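Local coordinates for ferritin like protein (Caulobacter vibrioides, PDB 3HL1) that is of unknown function but belongs to the ferritin-like family, whose helical-bundle members commonly bind metal, so that a metal-binding role is probable, at residues A[62-65]-A[66-70]; A[9-12]-A[13-17]; A[37-41]-A[42-46]; A[302-305]-A[306-310]; A[122-125]-A[126-129]. All coordinates share one frame; numbering follows the deposited sequence. Where two conformers were deposited one is given.

Interaction 1: residues A[62-65]-A[66-70]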
loop_
_atom_site.group_PDB
_atom_site.type_symbol
_atom_site.label_atom_id
_atom_site.label_comp_id
_atom_site.label_asym_id
_atom_site.label_seq_id
_atom_site.Cartn_x
_atom_site.Cartn_y
_atom_site.Cartn_z
ATOM N N SER A 62 8.891 -3.113 6.270
ATOM C CA SER A 62 9.342 -2.987 7.654
ATOM C C SER A 62 10.545 -3.921 7.930
ATOM O O SER A 62 11.522 -3.556 8.585
ATOM C CB SER A 62 8.211 -3.326 8.638
ATOM O OG SER A 62 8.679 -3.200 9.986
ATOM N N ASN A 63 10.456 -5.149 7.452
ATOM C CA ASN A 63 11.531 -6.128 7.644
ATOM C C ASN A 63 12.832 -5.717 6.967
ATOM O O ASN A 63 13.899 -5.790 7.581
ATOM C CB ASN A 63 11.099 -7.555 7.150
ATOM C CG ASN A 63 10.124 -8.212 8.081
ATOM O OD1 ASN A 63 9.888 -7.733 9.212
ATOM N ND2 ASN A 63 9.544 -9.376 7.629
ATOM N N ILE A 64 12.741 -5.204 5.759
ATOM C CA ILE A 64 13.925 -4.717 5.055
ATOM C C ILE A 64 14.511 -3.505 5.807
ATOM O O ILE A 64 15.700 -3.428 6.057
ATOM C CB ILE A 64 13.596 -4.289 3.594
ATOM C CG1 ILE A 64 13.116 -5.493 2.755
ATOM C CG2 ILE A 64 14.857 -3.639 2.926
ATOM C CD1 ILE A 64 12.491 -5.069 1.439
ATOM N N ALA A 65 13.665 -2.523 6.107
ATOM C CA ALA A 65 14.100 -1.301 6.792
ATOM C C ALA A 65 14.750 -1.674 8.122
ATOM O O ALA A 65 15.798 -1.134 8.481
ATOM C CB ALA A 65 12.912 -0.338 7.005
ATOM N N ASN A 66 14.096 -2.530 8.892
ATOM C CA ASN A 66 14.635 -2.932 10.176
ATOM C C ASN A 66 15.994 -3.632 10.095
ATOM O O ASN A 66 16.865 -3.427 10.979
ATOM C CB ASN A 66 13.639 -3.758 11.021
ATOM C CG ASN A 66 12.738 -2.897 11.831
ATOM O OD1 ASN A 66 13.185 -2.163 12.729
ATOM N ND2 ASN A 66 11.458 -2.907 11.488
ATOM N N ALA A 67 16.180 -4.459 9.086
ATOM C CA ALA A 67 17.478 -5.091 8.840
ATOM C C ALA A 67 18.589 -4.042 8.647
ATOM O O ALA A 67 19.720 -4.278 9.087
ATOM C CB ALA A 67 17.437 -5.976 7.635
ATOM N N TYR A 68 18.262 -2.892 8.020
ATOM C CA TYR A 68 19.194 -1.781 7.855
ATOM C C TYR A 68 19.252 -0.816 9.066
ATOM O O TYR A 68 19.965 0.179 9.027
ATOM C CB TYR A 68 18.867 -0.981 6.596
ATOM C CG TYR A 68 19.314 -1.644 5.330
ATOM C CD1 TYR A 68 18.598 -2.707 4.770
ATOM C CD2 TYR A 68 20.468 -1.214 4.665
ATOM C CE1 TYR A 68 18.996 -3.302 3.583
ATOM C CE2 TYR A 68 20.886 -1.834 3.475
ATOM C CZ TYR A 68 20.135 -2.865 2.945
ATOM O OH TYR A 68 20.550 -3.493 1.783
ATOM N N GLY A 69 18.479 -1.102 10.099
ATOM C CA GLY A 69 18.476 -0.368 11.346
ATOM C C GLY A 69 17.388 0.684 11.544
ATOM O O GLY A 69 17.449 1.474 12.493
ATOM N N TYR A 70 16.418 0.744 10.638
ATOM C CA TYR A 70 15.336 1.709 10.715
ATOM C C TYR A 70 13.980 1.046 10.974
ATOM O O TYR A 70 13.499 0.286 10.176
ATOM C CB TYR A 70 15.241 2.499 9.410
ATOM C CG TYR A 70 14.168 3.554 9.352
ATOM C CD1 TYR A 70 14.342 4.786 9.983
ATOM C CD2 TYR A 70 12.992 3.328 8.674
ATOM C CE1 TYR A 70 13.368 5.775 9.935
ATOM C CE2 TYR A 70 12.000 4.310 8.591
ATOM C CZ TYR A 70 12.177 5.516 9.243
ATOM O OH TYR A 70 11.196 6.493 9.223
HETATM O O HOH W 1 9.779 -5.428 10.812
#
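Asn66 grips the carbonyl of Ser62, one helical turn back, with two donors. Its backbone N makes the ordinary helical bond to Ser62 O at 2.8 Å, and its side-chain ND2 reaches the same oxygen at 3.0 Å. The two donors approach from opposite faces of the carbonyl plane, and the hydrogen bond from ND2 is the more bent one, 132° at the hydrogen. Water extends this polar patch: one molecule accepts from Ser62 OG at 2.6 Å and donates to Asn63 OD1, with a weak bond from Asn66 ND2. Asn63 ND2 is bonded to Leu182 O. Ser71 OG meets Asn66 OD1, so both ends of the Asn66 amide are engaged.

Backbone bonding ends the helix here in a Schellman motif. Gly69, with positive phi, is the first residue to leave helical geometry; Tyr70 N bonds back to Ala65 O at 2.9 Å and Gly69 N to Asn66 O, the six-to-one and five-to-two closures. Tyr68 N bonds Ile64 O and, weakly, Ala65 O.

Apolar contact is supplied by two tyrosines: Tyr68 CE1 lies 4.2 Å from Ile64 CG2, and Tyr70 CD2 4.0 Å from Ala65 CB, which sits at that ring's edge. The Tyr68 ring also presents an edge in plane to Ile64 O, its CD1 3.3 Å away. Tyr68 OH bonds Met155 O, and Tyr70 OH bonds Gln16 OE1.

Interaction 2: residues A[9-12]-A[13-17]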
loop_
_atom_site.group_PDB
_atom_site.type_symbol
_atom_site.label_atom_id
_atom_site.label_comp_id
_atom_site.label_asym_id
_atom_site.label_seq_id
_atom_site.Cartn_x
_atom_site.Cartn_y
_atom_site.Cartn_z
ATOM N N PRO A 9 20.742 8.276 5.942
ATOM C CA PRO A 9 19.474 8.979 6.186
ATOM C C PRO A 9 18.491 8.989 5.004
ATOM O O PRO A 9 17.261 8.855 5.199
ATOM C CB PRO A 9 19.915 10.385 6.625
ATOM C CG PRO A 9 21.342 10.232 7.094
ATOM C CD PRO A 9 21.927 9.112 6.256
ATOM N N ARG A 10 18.995 9.131 3.802
ATOM C CA ARG A 10 18.163 9.132 2.622
ATOM C C ARG A 10 17.592 7.763 2.330
ATOM O O ARG A 10 16.468 7.655 1.857
ATOM C CB ARG A 10 18.947 9.696 1.426
ATOM C CG ARG A 10 19.307 11.187 1.572
ATOM C CD ARG A 10 18.308 12.133 0.932
ATOM N NE ARG A 10 18.599 13.569 1.129
ATOM C CZ ARG A 10 19.611 14.270 0.574
ATOM N NH1 ARG A 10 20.501 13.704 -0.238
ATOM N NH2 ARG A 10 19.748 15.575 0.841
ATOM N N LEU A 11 18.361 6.719 2.611
ATOM C CA LEU A 11 17.858 5.334 2.456
ATOM C C LEU A 11 16.714 5.172 3.424
ATOM O O LEU A 11 15.612 4.752 3.023
ATOM C CB LEU A 11 18.967 4.297 2.697
ATOM C CG LEU A 11 18.449 2.845 2.632
ATOM C CD1 LEU A 11 17.895 2.602 1.236
ATOM C CD2 LEU A 11 19.542 1.874 2.976
ATOM N N TYR A 12 16.905 5.600 4.668
ATOM C CA TYR A 12 15.836 5.551 5.690
ATOM C C TYR A 12 14.564 6.324 5.276
ATOM O O TYR A 12 13.414 5.837 5.431
ATOM C CB TYR A 12 16.396 6.057 7.038
ATOM C CG TYR A 12 17.347 5.102 7.768
ATOM C CD1 TYR A 12 17.748 3.862 7.229
ATOM C CD2 TYR A 12 17.860 5.457 8.992
ATOM C CE1 TYR A 12 18.611 3.000 7.935
ATOM C CE2 TYR A 12 18.667 4.635 9.681
ATOM C CZ TYR A 12 19.056 3.415 9.183
ATOM O OH TYR A 12 19.900 2.660 9.967
ATOM N N GLN A 13 14.769 7.527 4.724
ATOM C CA GLN A 13 13.660 8.307 4.205
ATOM C C GLN A 13 12.909 7.563 3.098
ATOM O O GLN A 13 11.683 7.583 3.048
ATOM C CB GLN A 13 14.173 9.629 3.661
ATOM C CG GLN A 13 14.417 10.617 4.720
ATOM C CD GLN A 13 14.739 12.011 4.171
ATOM O OE1 GLN A 13 15.869 12.324 3.841
ATOM N NE2 GLN A 13 13.743 12.834 4.121
ATOM N N HIS A 14 13.648 6.850 2.251
ATOM C CA HIS A 14 13.007 6.058 1.193
ATOM C C HIS A 14 12.268 4.820 1.729
ATOM O O HIS A 14 11.260 4.433 1.170
ATOM C CB HIS A 14 13.970 5.691 0.094
ATOM C CG HIS A 14 14.278 6.818 -0.852
ATOM N ND1 HIS A 14 15.129 7.849 -0.526
ATOM C CD2 HIS A 14 13.806 7.109 -2.090
ATOM C CE1 HIS A 14 15.196 8.711 -1.534
ATOM N NE2 HIS A 14 14.382 8.299 -2.487
ATOM N N PHE A 15 12.797 4.151 2.750
ATOM C CA PHE A 15 12.057 3.106 3.421
ATOM C C PHE A 15 10.700 3.621 3.944
ATOM O O PHE A 15 9.631 2.960 3.763
ATOM C CB PHE A 15 12.836 2.511 4.607
ATOM C CG PHE A 15 14.019 1.656 4.229
ATOM C CD1 PHE A 15 13.950 0.718 3.167
ATOM C CD2 PHE A 15 15.159 1.718 4.953
ATOM C CE1 PHE A 15 15.029 -0.102 2.860
ATOM C CE2 PHE A 15 16.245 0.907 4.658
ATOM C CZ PHE A 15 16.185 -0.002 3.596
ATOM N N GLN A 16 10.747 4.736 4.642
ATOM C CA GLN A 16 9.527 5.380 5.182
ATOM C C GLN A 16 8.570 5.748 4.073
ATOM O O GLN A 16 7.365 5.519 4.210
ATOM C CB GLN A 16 9.846 6.633 5.978
ATOM C CG GLN A 16 8.634 7.224 6.732
ATOM C CD GLN A 16 8.047 6.240 7.674
ATOM O OE1 GLN A 16 8.763 5.674 8.500
ATOM N NE2 GLN A 16 6.769 5.987 7.543
ATOM N N GLY A 17 9.106 6.231 2.947
ATOM C CA GLY A 17 8.288 6.571 1.822
ATOM C C GLY A 17 7.592 5.381 1.197
ATOM O O GLY A 17 6.412 5.486 0.808
#
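His14 turns its imidazole back along the helix and donates from ND1 to Arg10 O, at 2.7 Å and nearly straight (166°). That oxygen lies in the plane of the imidazole, at its edge, although ND1 itself stands above the carbonyl plane rather than on a lone pair. His14 N takes the same oxygen at 3.0 Å from the opposite face. CG of His14 is anti to its carbonyl carbon (chi1 -77°), the setting that folds the ring back over the preceding turn.

On another flank, Leu11 rests against Phe15. Its CG is 3.6 Å from Phe15 CE2, and its CD1 lies over one face of the ring, 4.3 Å from the centroid, in a CH-pi contact displaced toward the rim. Tyr12 CD1 also meets Phe15 CD2, at 4.1 Å. On the outer side, Arg10 and Gln13 run alongside each other, with Arg10 CD 3.8 Å from Gln13 OE1.

The next shell holds these groups in place. Val138 O receives His14 NE2, Asp136 forms a salt bridge with Arg10, and Leu151 of helix 144-157 packs on Leu11, His14 and Phe15. Phe15 also touches Ile64 and Ala65, part of the helix-to-helix packing of the ferritin-like bundle.

With one ring nitrogen bonded to Arg10 O and the other to Val138 O, the imidazole's rotation is fixed; two carbonyl acceptors would probably also favour a proton on both nitrogens.

Interaction 3: residues A[37-41]-A[42-46]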
loop_
_atom_site.group_PDB
_atom_site.type_symbol
_atom_site.label_atom_id
_atom_site.label_comp_id
_atom_site.label_asym_id
_atom_site.label_seq_id
_atom_site.Cartn_x
_atom_site.Cartn_y
_atom_site.Cartn_z
ATOM N N LYS A 37 -21.571 -4.682 -2.808
ATOM C CA LYS A 37 -22.597 -5.300 -1.974
ATOM C C LYS A 37 -22.452 -6.814 -1.881
ATOM O O LYS A 37 -22.606 -7.403 -0.800
ATOM C CB LYS A 37 -23.997 -4.929 -2.488
ATOM C CG LYS A 37 -24.373 -3.489 -2.358
ATOM C CD LYS A 37 -25.849 -3.259 -2.792
ATOM C CE LYS A 37 -26.261 -1.796 -2.717
ATOM N NZ LYS A 37 -27.734 -1.618 -3.027
ATOM N N ASP A 38 -22.176 -7.437 -3.019
ATOM C CA ASP A 38 -22.066 -8.886 -3.110
ATOM C C ASP A 38 -20.606 -9.394 -3.059
ATOM O O ASP A 38 -19.854 -9.288 -4.027
ATOM C CB ASP A 38 -22.823 -9.382 -4.344
ATOM C CG ASP A 38 -22.820 -10.894 -4.485
ATOM O OD1 ASP A 38 -22.296 -11.608 -3.609
ATOM O OD2 ASP A 38 -23.369 -11.361 -5.507
ATOM N N PRO A 39 -20.215 -9.981 -1.917
ATOM C CA PRO A 39 -18.837 -10.434 -1.756
ATOM C C PRO A 39 -18.417 -11.605 -2.616
ATOM O O PRO A 39 -17.225 -11.891 -2.723
ATOM C CB PRO A 39 -18.752 -10.820 -0.269
ATOM C CG PRO A 39 -19.947 -10.251 0.376
ATOM C CD PRO A 39 -21.003 -10.238 -0.696
ATOM N N THR A 40 -19.366 -12.291 -3.246
ATOM C CA THR A 40 -19.011 -13.411 -4.101
ATOM C C THR A 40 -18.594 -12.962 -5.503
ATOM O O THR A 40 -18.180 -13.808 -6.336
ATOM C CB THR A 40 -20.198 -14.426 -4.234
ATOM O OG1 THR A 40 -21.256 -13.797 -4.944
ATOM C CG2 THR A 40 -20.739 -14.883 -2.855
ATOM N N THR A 41 -18.725 -11.667 -5.810
ATOM C CA THR A 41 -18.471 -11.228 -7.176
ATOM C C THR A 41 -16.966 -11.230 -7.486
ATOM O O THR A 41 -16.114 -11.163 -6.589
ATOM C CB THR A 41 -19.072 -9.839 -7.465
ATOM O OG1 THR A 41 -18.567 -8.889 -6.516
ATOM C CG2 THR A 41 -20.595 -9.861 -7.374
ATOM N N VAL A 42 -16.636 -11.299 -8.773
ATOM C CA VAL A 42 -15.231 -11.391 -9.166
ATOM C C VAL A 42 -14.433 -10.160 -8.677
ATOM O O VAL A 42 -13.328 -10.333 -8.189
ATOM C CB VAL A 42 -15.030 -11.657 -10.699
ATOM C CG1 VAL A 42 -13.581 -11.407 -11.110
ATOM C CG2 VAL A 42 -15.476 -13.101 -11.073
ATOM N N PRO A 43 -14.972 -8.929 -8.819
ATOM C CA PRO A 43 -14.137 -7.779 -8.457
ATOM C C PRO A 43 -13.886 -7.730 -6.968
ATOM O O PRO A 43 -12.811 -7.335 -6.515
ATOM C CB PRO A 43 -14.975 -6.574 -8.907
ATOM C CG PRO A 43 -15.980 -7.147 -9.873
ATOM C CD PRO A 43 -16.279 -8.478 -9.317
ATOM N N TYR A 44 -14.846 -8.194 -6.195
ATOM C CA TYR A 44 -14.642 -8.279 -4.746
ATOM C C TYR A 44 -13.501 -9.222 -4.379
ATOM O O TYR A 44 -12.624 -8.857 -3.625
ATOM C CB TYR A 44 -15.908 -8.722 -4.049
ATOM C CG TYR A 44 -15.844 -8.616 -2.560
ATOM C CD1 TYR A 44 -15.232 -9.606 -1.786
ATOM C CD2 TYR A 44 -16.475 -7.579 -1.910
ATOM C CE1 TYR A 44 -15.209 -9.521 -0.389
ATOM C CE2 TYR A 44 -16.486 -7.516 -0.541
ATOM C CZ TYR A 44 -15.828 -8.475 0.207
ATOM O OH TYR A 44 -15.864 -8.376 1.564
ATOM N N ARG A 45 -13.510 -10.432 -4.922
ATOM C CA ARG A 45 -12.459 -11.399 -4.600
ATOM C C ARG A 45 -11.085 -10.985 -5.179
ATOM O O ARG A 45 -10.048 -11.247 -4.573
ATOM C CB ARG A 45 -12.895 -12.806 -5.022
ATOM C CG ARG A 45 -13.954 -13.425 -4.032
ATOM C CD ARG A 45 -15.254 -13.894 -4.703
ATOM N NE ARG A 45 -15.413 -15.351 -4.836
ATOM C CZ ARG A 45 -16.015 -16.168 -3.958
ATOM N NH1 ARG A 45 -16.513 -15.729 -2.797
ATOM N NH2 ARG A 45 -16.100 -17.468 -4.233
ATOM N N LEU A 46 -11.071 -10.321 -6.326
ATOM C CA LEU A 46 -9.814 -9.800 -6.868
ATOM C C LEU A 46 -9.210 -8.738 -5.969
ATOM O O LEU A 46 -8.020 -8.758 -5.707
ATOM C CB LEU A 46 -9.978 -9.223 -8.276
ATOM C CG LEU A 46 -10.290 -10.210 -9.429
ATOM C CD1 LEU A 46 -10.415 -9.410 -10.770
ATOM C CD2 LEU A 46 -9.206 -11.318 -9.499
#
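A type I beta turn from Asp38 to Thr41 leads directly into the N-cap of helix 42-67, and Tyr44 in the first turn of that helix folds back over it. Pro39 CA sits over the centre of one face of the Tyr44 ring, 3.6 Å from the centroid and 11° off the normal, a well-aligned CH-pi contact. Pro39 CB adds a contact to Tyr44 CE1 at 3.8 Å. The ring reaches this place because CG of Tyr44 is anti to its backbone N (chi1 -170°).

Within the turn, Asp38 O accepts from Thr41 OG1 at 2.8 Å, as well as from Thr41 N. Asp38 OD1 takes Thr40 N in an Asx turn and also Thr40 OG1, both from the same face of the carboxylate. The helix itself starts with Arg45 N bonding Thr41 O at 3.2 Å.

Tyr44 also packs on Leu33 and Tyr34 of helix 8-35. The CA-H of Pro39, placed between the proline nitrogen and the carbonyl carbon, is somewhat electron-poor, which probably strengthens its attraction to the electron-rich phenol face, while the paired bonds at Asp38 O and OD1 restrain the turn.

Interaction 4: residues A[302-305]-A[306-310]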
loop_
_atom_site.group_PDB
_atom_site.type_symbol
_atom_site.label_atom_id
_atom_site.label_comp_id
_atom_site.label_asym_id
_atom_site.label_seq_id
_atom_site.Cartn_x
_atom_site.Cartn_y
_atom_site.Cartn_z
ATOM N N GLY A 302 -15.266 -4.863 9.410
ATOM C CA GLY A 302 -16.617 -4.640 9.894
ATOM C C GLY A 302 -16.969 -3.168 10.053
ATOM O O GLY A 302 -18.085 -2.732 9.706
ATOM N N ASP A 303 -16.028 -2.371 10.553
ATOM C CA ASP A 303 -16.196 -0.922 10.640
ATOM C C ASP A 303 -16.389 -0.208 9.289
ATOM O O ASP A 303 -17.201 0.730 9.152
ATOM C CB ASP A 303 -14.941 -0.260 11.247
ATOM C CG ASP A 303 -14.723 -0.579 12.687
ATOM O OD1 ASP A 303 -15.617 -1.094 13.356
ATOM O OD2 ASP A 303 -13.579 -0.379 13.149
ATOM N N ILE A 304 -15.605 -0.620 8.300
ATOM C CA ILE A 304 -15.667 -0.049 6.944
ATOM C C ILE A 304 -16.996 -0.410 6.286
ATOM O O ILE A 304 -17.684 0.419 5.673
ATOM C CB ILE A 304 -14.460 -0.541 6.082
ATOM C CG1 ILE A 304 -13.167 -0.124 6.749
ATOM C CG2 ILE A 304 -14.551 0.010 4.667
ATOM C CD1 ILE A 304 -11.878 -0.849 6.210
ATOM N N LEU A 305 -17.374 -1.669 6.386
ATOM C CA LEU A 305 -18.670 -2.101 5.830
ATOM C C LEU A 305 -19.827 -1.363 6.488
ATOM O O LEU A 305 -20.804 -0.977 5.850
ATOM C CB LEU A 305 -18.869 -3.591 6.017
ATOM C CG LEU A 305 -20.174 -4.209 5.531
ATOM C CD1 LEU A 305 -20.408 -3.915 4.067
ATOM C CD2 LEU A 305 -20.117 -5.700 5.773
ATOM N N SER A 306 -19.708 -1.148 7.778
ATOM C CA SER A 306 -20.796 -0.526 8.504
ATOM C C SER A 306 -20.999 0.930 8.053
ATOM O O SER A 306 -22.141 1.365 7.880
ATOM C CB SER A 306 -20.593 -0.669 10.010
ATOM O OG SER A 306 -21.412 0.276 10.647
ATOM N N CYS A 307 -19.925 1.655 7.745
ATOM C CA CYS A 307 -20.036 2.984 7.135
ATOM C C CYS A 307 -20.852 2.960 5.866
ATOM O O CYS A 307 -21.830 3.692 5.729
ATOM C CB CYS A 307 -18.664 3.590 6.835
ATOM S SG CYS A 307 -17.705 4.070 8.291
ATOM N N TRP A 308 -20.474 2.095 4.923
ATOM C CA TRP A 308 -21.194 1.975 3.677
ATOM C C TRP A 308 -22.664 1.615 3.837
ATOM O O TRP A 308 -23.541 2.221 3.184
ATOM C CB TRP A 308 -20.524 0.926 2.783
ATOM C CG TRP A 308 -19.339 1.421 2.043
ATOM C CD1 TRP A 308 -18.112 0.869 2.062
ATOM C CD2 TRP A 308 -19.294 2.493 1.116
ATOM N NE1 TRP A 308 -17.278 1.524 1.176
ATOM C CE2 TRP A 308 -17.978 2.545 0.604
ATOM C CE3 TRP A 308 -20.222 3.436 0.672
ATOM C CZ2 TRP A 308 -17.579 3.491 -0.318
ATOM C CZ3 TRP A 308 -19.825 4.379 -0.276
ATOM C CH2 TRP A 308 -18.523 4.405 -0.756
ATOM N N LYS A 309 -22.940 0.619 4.669
ATOM C CA LYS A 309 -24.306 0.257 4.946
ATOM C C LYS A 309 -25.142 1.419 5.504
ATOM O O LYS A 309 -26.343 1.467 5.251
ATOM C CB LYS A 309 -24.355 -0.896 5.915
ATOM C CG LYS A 309 -24.065 -2.250 5.274
ATOM C CD LYS A 309 -23.991 -3.303 6.374
ATOM C CE LYS A 309 -24.580 -4.622 6.048
ATOM N NZ LYS A 309 -24.662 -4.959 4.611
ATOM N N LEU A 310 -24.525 2.314 6.270
ATOM C CA LEU A 310 -25.196 3.503 6.797
ATOM C C LEU A 310 -25.201 4.702 5.863
ATOM O O LEU A 310 -25.691 5.757 6.233
ATOM C CB LEU A 310 -24.649 3.885 8.181
ATOM C CG LEU A 310 -24.932 2.844 9.257
ATOM C CD1 LEU A 310 -24.051 2.941 10.473
ATOM C CD2 LEU A 310 -26.434 2.804 9.647
#
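Leu305 and Lys309 meet through different first torsions: Leu305 CG is anti to its backbone N (chi1 178°), whereas Lys309 CG is anti to its carbonyl carbon (chi1 -78°) and so lies back along the helix. The two chains pass at a slant, with Leu305 CG 4.0 Å from Lys309 CD. Lys309 CG also approaches Leu305 O, at 3.5 Å, so it is the aliphatic part of the lysine that covers the turn. Beyond it the chain bends at its last two torsions, and NZ makes a weak bond to Tyr250 OH.

Trp308 is likewise turned back, bringing CD1 to 3.7 Å from Ile304 O; Ile304 CG2 touches the indole more loosely, 4.5 Å from the same CD1. The indole NE1 donates to Thr31 O of helix 8-35.

Underneath runs the backbone ladder. Lys309 N to Leu305 O, 2.9 Å and 175°, is short and almost straight, while the bond from Trp308 N to Ile304 O is weak. Asp303 pairs with Arg268 of helix 261-283.

Such i to i+4 contacts are characteristic of an alpha-helix; here they occupy the last turns of helix 292-309, set by Ile304 and Trp308 against helix 8-35 and by Cys307 against helix 261-283.

Interaction 5: residues A[122-125]-A[126-129]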
loop_
_atom_site.group_PDB
_atom_site.type_symbol
_atom_site.label_atom_id
_atom_site.label_comp_id
_atom_site.label_asym_id
_atom_site.label_seq_id
_atom_site.Cartn_x
_atom_site.Cartn_y
_atom_site.Cartn_z
ATOM N N GLU A 122 -0.831 0.896 -9.647
ATOM C CA GLU A 122 -0.094 -0.290 -9.998
ATOM C C GLU A 122 0.508 -0.260 -11.407
ATOM O O GLU A 122 0.959 -1.286 -11.912
ATOM C CB GLU A 122 -1.012 -1.526 -9.874
ATOM C CG GLU A 122 -1.729 -1.701 -8.506
ATOM C CD GLU A 122 -0.837 -2.272 -7.394
ATOM O OE1 GLU A 122 0.410 -2.456 -7.588
ATOM O OE2 GLU A 122 -1.392 -2.544 -6.302
ATOM N N TYR A 123 0.514 0.905 -12.029
ATOM C CA TYR A 123 1.011 1.070 -13.391
ATOM C C TYR A 123 2.447 0.545 -13.503
ATOM O O TYR A 123 3.316 0.964 -12.708
ATOM C CB TYR A 123 0.999 2.541 -13.776
ATOM C CG TYR A 123 1.203 2.802 -15.244
ATOM C CD1 TYR A 123 0.291 2.325 -16.195
ATOM C CD2 TYR A 123 2.269 3.580 -15.683
ATOM C CE1 TYR A 123 0.467 2.594 -17.514
ATOM C CE2 TYR A 123 2.436 3.854 -17.018
ATOM C CZ TYR A 123 1.524 3.338 -17.919
ATOM O OH TYR A 123 1.640 3.628 -19.244
ATOM N N PRO A 124 2.706 -0.370 -14.468
ATOM C CA PRO A 124 4.017 -1.027 -14.555
ATOM C C PRO A 124 5.145 -0.106 -15.004
ATOM O O PRO A 124 4.994 0.715 -15.891
ATOM C CB PRO A 124 3.788 -2.134 -15.613
ATOM C CG PRO A 124 2.327 -2.314 -15.672
ATOM C CD PRO A 124 1.786 -0.936 -15.473
ATOM N N GLU A 125 6.287 -0.253 -14.380
ATOM C CA GLU A 125 7.430 0.604 -14.688
ATOM C C GLU A 125 7.806 0.561 -16.163
ATOM O O GLU A 125 8.234 1.580 -16.727
ATOM C CB GLU A 125 8.619 0.121 -13.888
ATOM C CG GLU A 125 9.777 1.066 -13.913
ATOM C CD GLU A 125 11.013 0.566 -13.159
ATOM O OE1 GLU A 125 11.012 -0.571 -12.589
ATOM O OE2 GLU A 125 11.992 1.357 -13.168
ATOM N N TRP A 126 7.724 -0.614 -16.777
ATOM C CA TRP A 126 8.137 -0.727 -18.189
ATOM C C TRP A 126 7.310 0.137 -19.160
ATOM O O TRP A 126 7.804 0.560 -20.212
ATOM C CB TRP A 126 8.192 -2.178 -18.660
ATOM C CG TRP A 126 6.890 -2.847 -18.800
ATOM C CD1 TRP A 126 6.246 -3.597 -17.852
ATOM C CD2 TRP A 126 6.071 -2.898 -19.975
ATOM N NE1 TRP A 126 5.076 -4.102 -18.363
ATOM C CE2 TRP A 126 4.940 -3.686 -19.661
ATOM C CE3 TRP A 126 6.180 -2.355 -21.268
ATOM C CZ2 TRP A 126 3.919 -3.941 -20.589
ATOM C CZ3 TRP A 126 5.154 -2.610 -22.202
ATOM C CH2 TRP A 126 4.044 -3.398 -21.854
ATOM N N ARG A 127 6.060 0.401 -18.820
ATOM C CA ARG A 127 5.213 1.278 -19.646
ATOM C C ARG A 127 5.539 2.771 -19.508
ATOM O O ARG A 127 5.171 3.566 -20.353
ATOM C CB ARG A 127 3.762 0.990 -19.302
ATOM C CG ARG A 127 3.427 -0.435 -19.651
ATOM C CD ARG A 127 2.223 -0.890 -18.994
ATOM N NE ARG A 127 1.026 -0.553 -19.733
ATOM C CZ ARG A 127 0.298 -1.402 -20.443
ATOM N NH1 ARG A 127 -0.801 -0.945 -21.030
ATOM N NH2 ARG A 127 0.641 -2.686 -20.563
ATOM N N THR A 128 6.239 3.159 -18.437
ATOM C CA THR A 128 6.556 4.579 -18.182
ATOM C C THR A 128 7.563 5.162 -19.196
ATOM O O THR A 128 7.650 6.376 -19.390
ATOM C CB THR A 128 7.093 4.775 -16.749
ATOM O OG1 THR A 128 8.356 4.092 -16.570
ATOM C CG2 THR A 128 6.065 4.282 -15.745
ATOM N N GLN A 129 8.319 4.280 -19.831
ATOM C CA GLN A 129 9.376 4.675 -20.760
ATOM C C GLN A 129 10.318 5.693 -20.126
ATOM O O GLN A 129 10.562 6.753 -20.681
ATOM C CB GLN A 129 8.798 5.241 -22.043
ATOM C CG GLN A 129 7.883 4.307 -22.771
ATOM C CD GLN A 129 7.696 4.746 -24.198
ATOM O OE1 GLN A 129 8.629 4.657 -24.999
ATOM N NE2 GLN A 129 6.497 5.236 -24.529
HETATM O O HOH W 2 3.598 5.417 -19.610
#
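Arg127 passes between two aromatic groups. Its CG lies over the centre of one face of the Trp126 indole, 3.4 Å above the plane, and its CB comes within 3.4 Å of Tyr123 OH. The guanidinium stands steeply to the Tyr123 ring, the planes 79° apart. At the edge of the tyrosine ring, in its plane, a water joins Tyr123 OH to Arg127 O, to which it donates. Pro124 CB approaches Trp126 CD1 at 3.6 Å, and Pro124 CD runs alongside Arg127 CD at 3.5 Å. With CG of Trp126 between its backbone N and carbonyl carbon (chi1 70°), the indole is brought alongside Pro124, with its face toward Arg127 CG.

Glu125 O receives two bonds from Thr128. The hydroxyl OG1 lies in the carbonyl plane on a lone pair, at 2.5 Å, while the backbone N comes from above the plane at 3.1 Å. One residue earlier, Arg127 N bonds Pro124 O, also from above the carbonyl plane.

Thr93 meets the backbone of Thr128, and Phe234 of helix 233-242 packs on Pro124. Successive i+3 to i backbone bonds are characteristic of 3-10-like turns; here, in the connection between helices 112-121 and 144-157, the Thr128 hydroxyl adds a second bond to the same carbonyl.

How the interactions relate
All five contacts are local, and along the chain they follow in series, none nesting or crossing. Interaction 2 comes first, near the start of helix 8-35; interaction 3 then closes the turn into helix 42-67, and interaction 1 ends that helix. Running back along its neighbour, helix 42-67 brings interaction 1 against interaction 2, joined by Tyr68 O with Tyr12 OH and by packing between helices 8-35 and 42-67. Interaction 5 shapes the connection between helices 112-121 and 144-157. Interaction 4 closes helix 292-309 on the same side of the chain's centre as interaction 3, their nearest atoms about 6 Å apart; Tyr34 of helix 8-35 touches both.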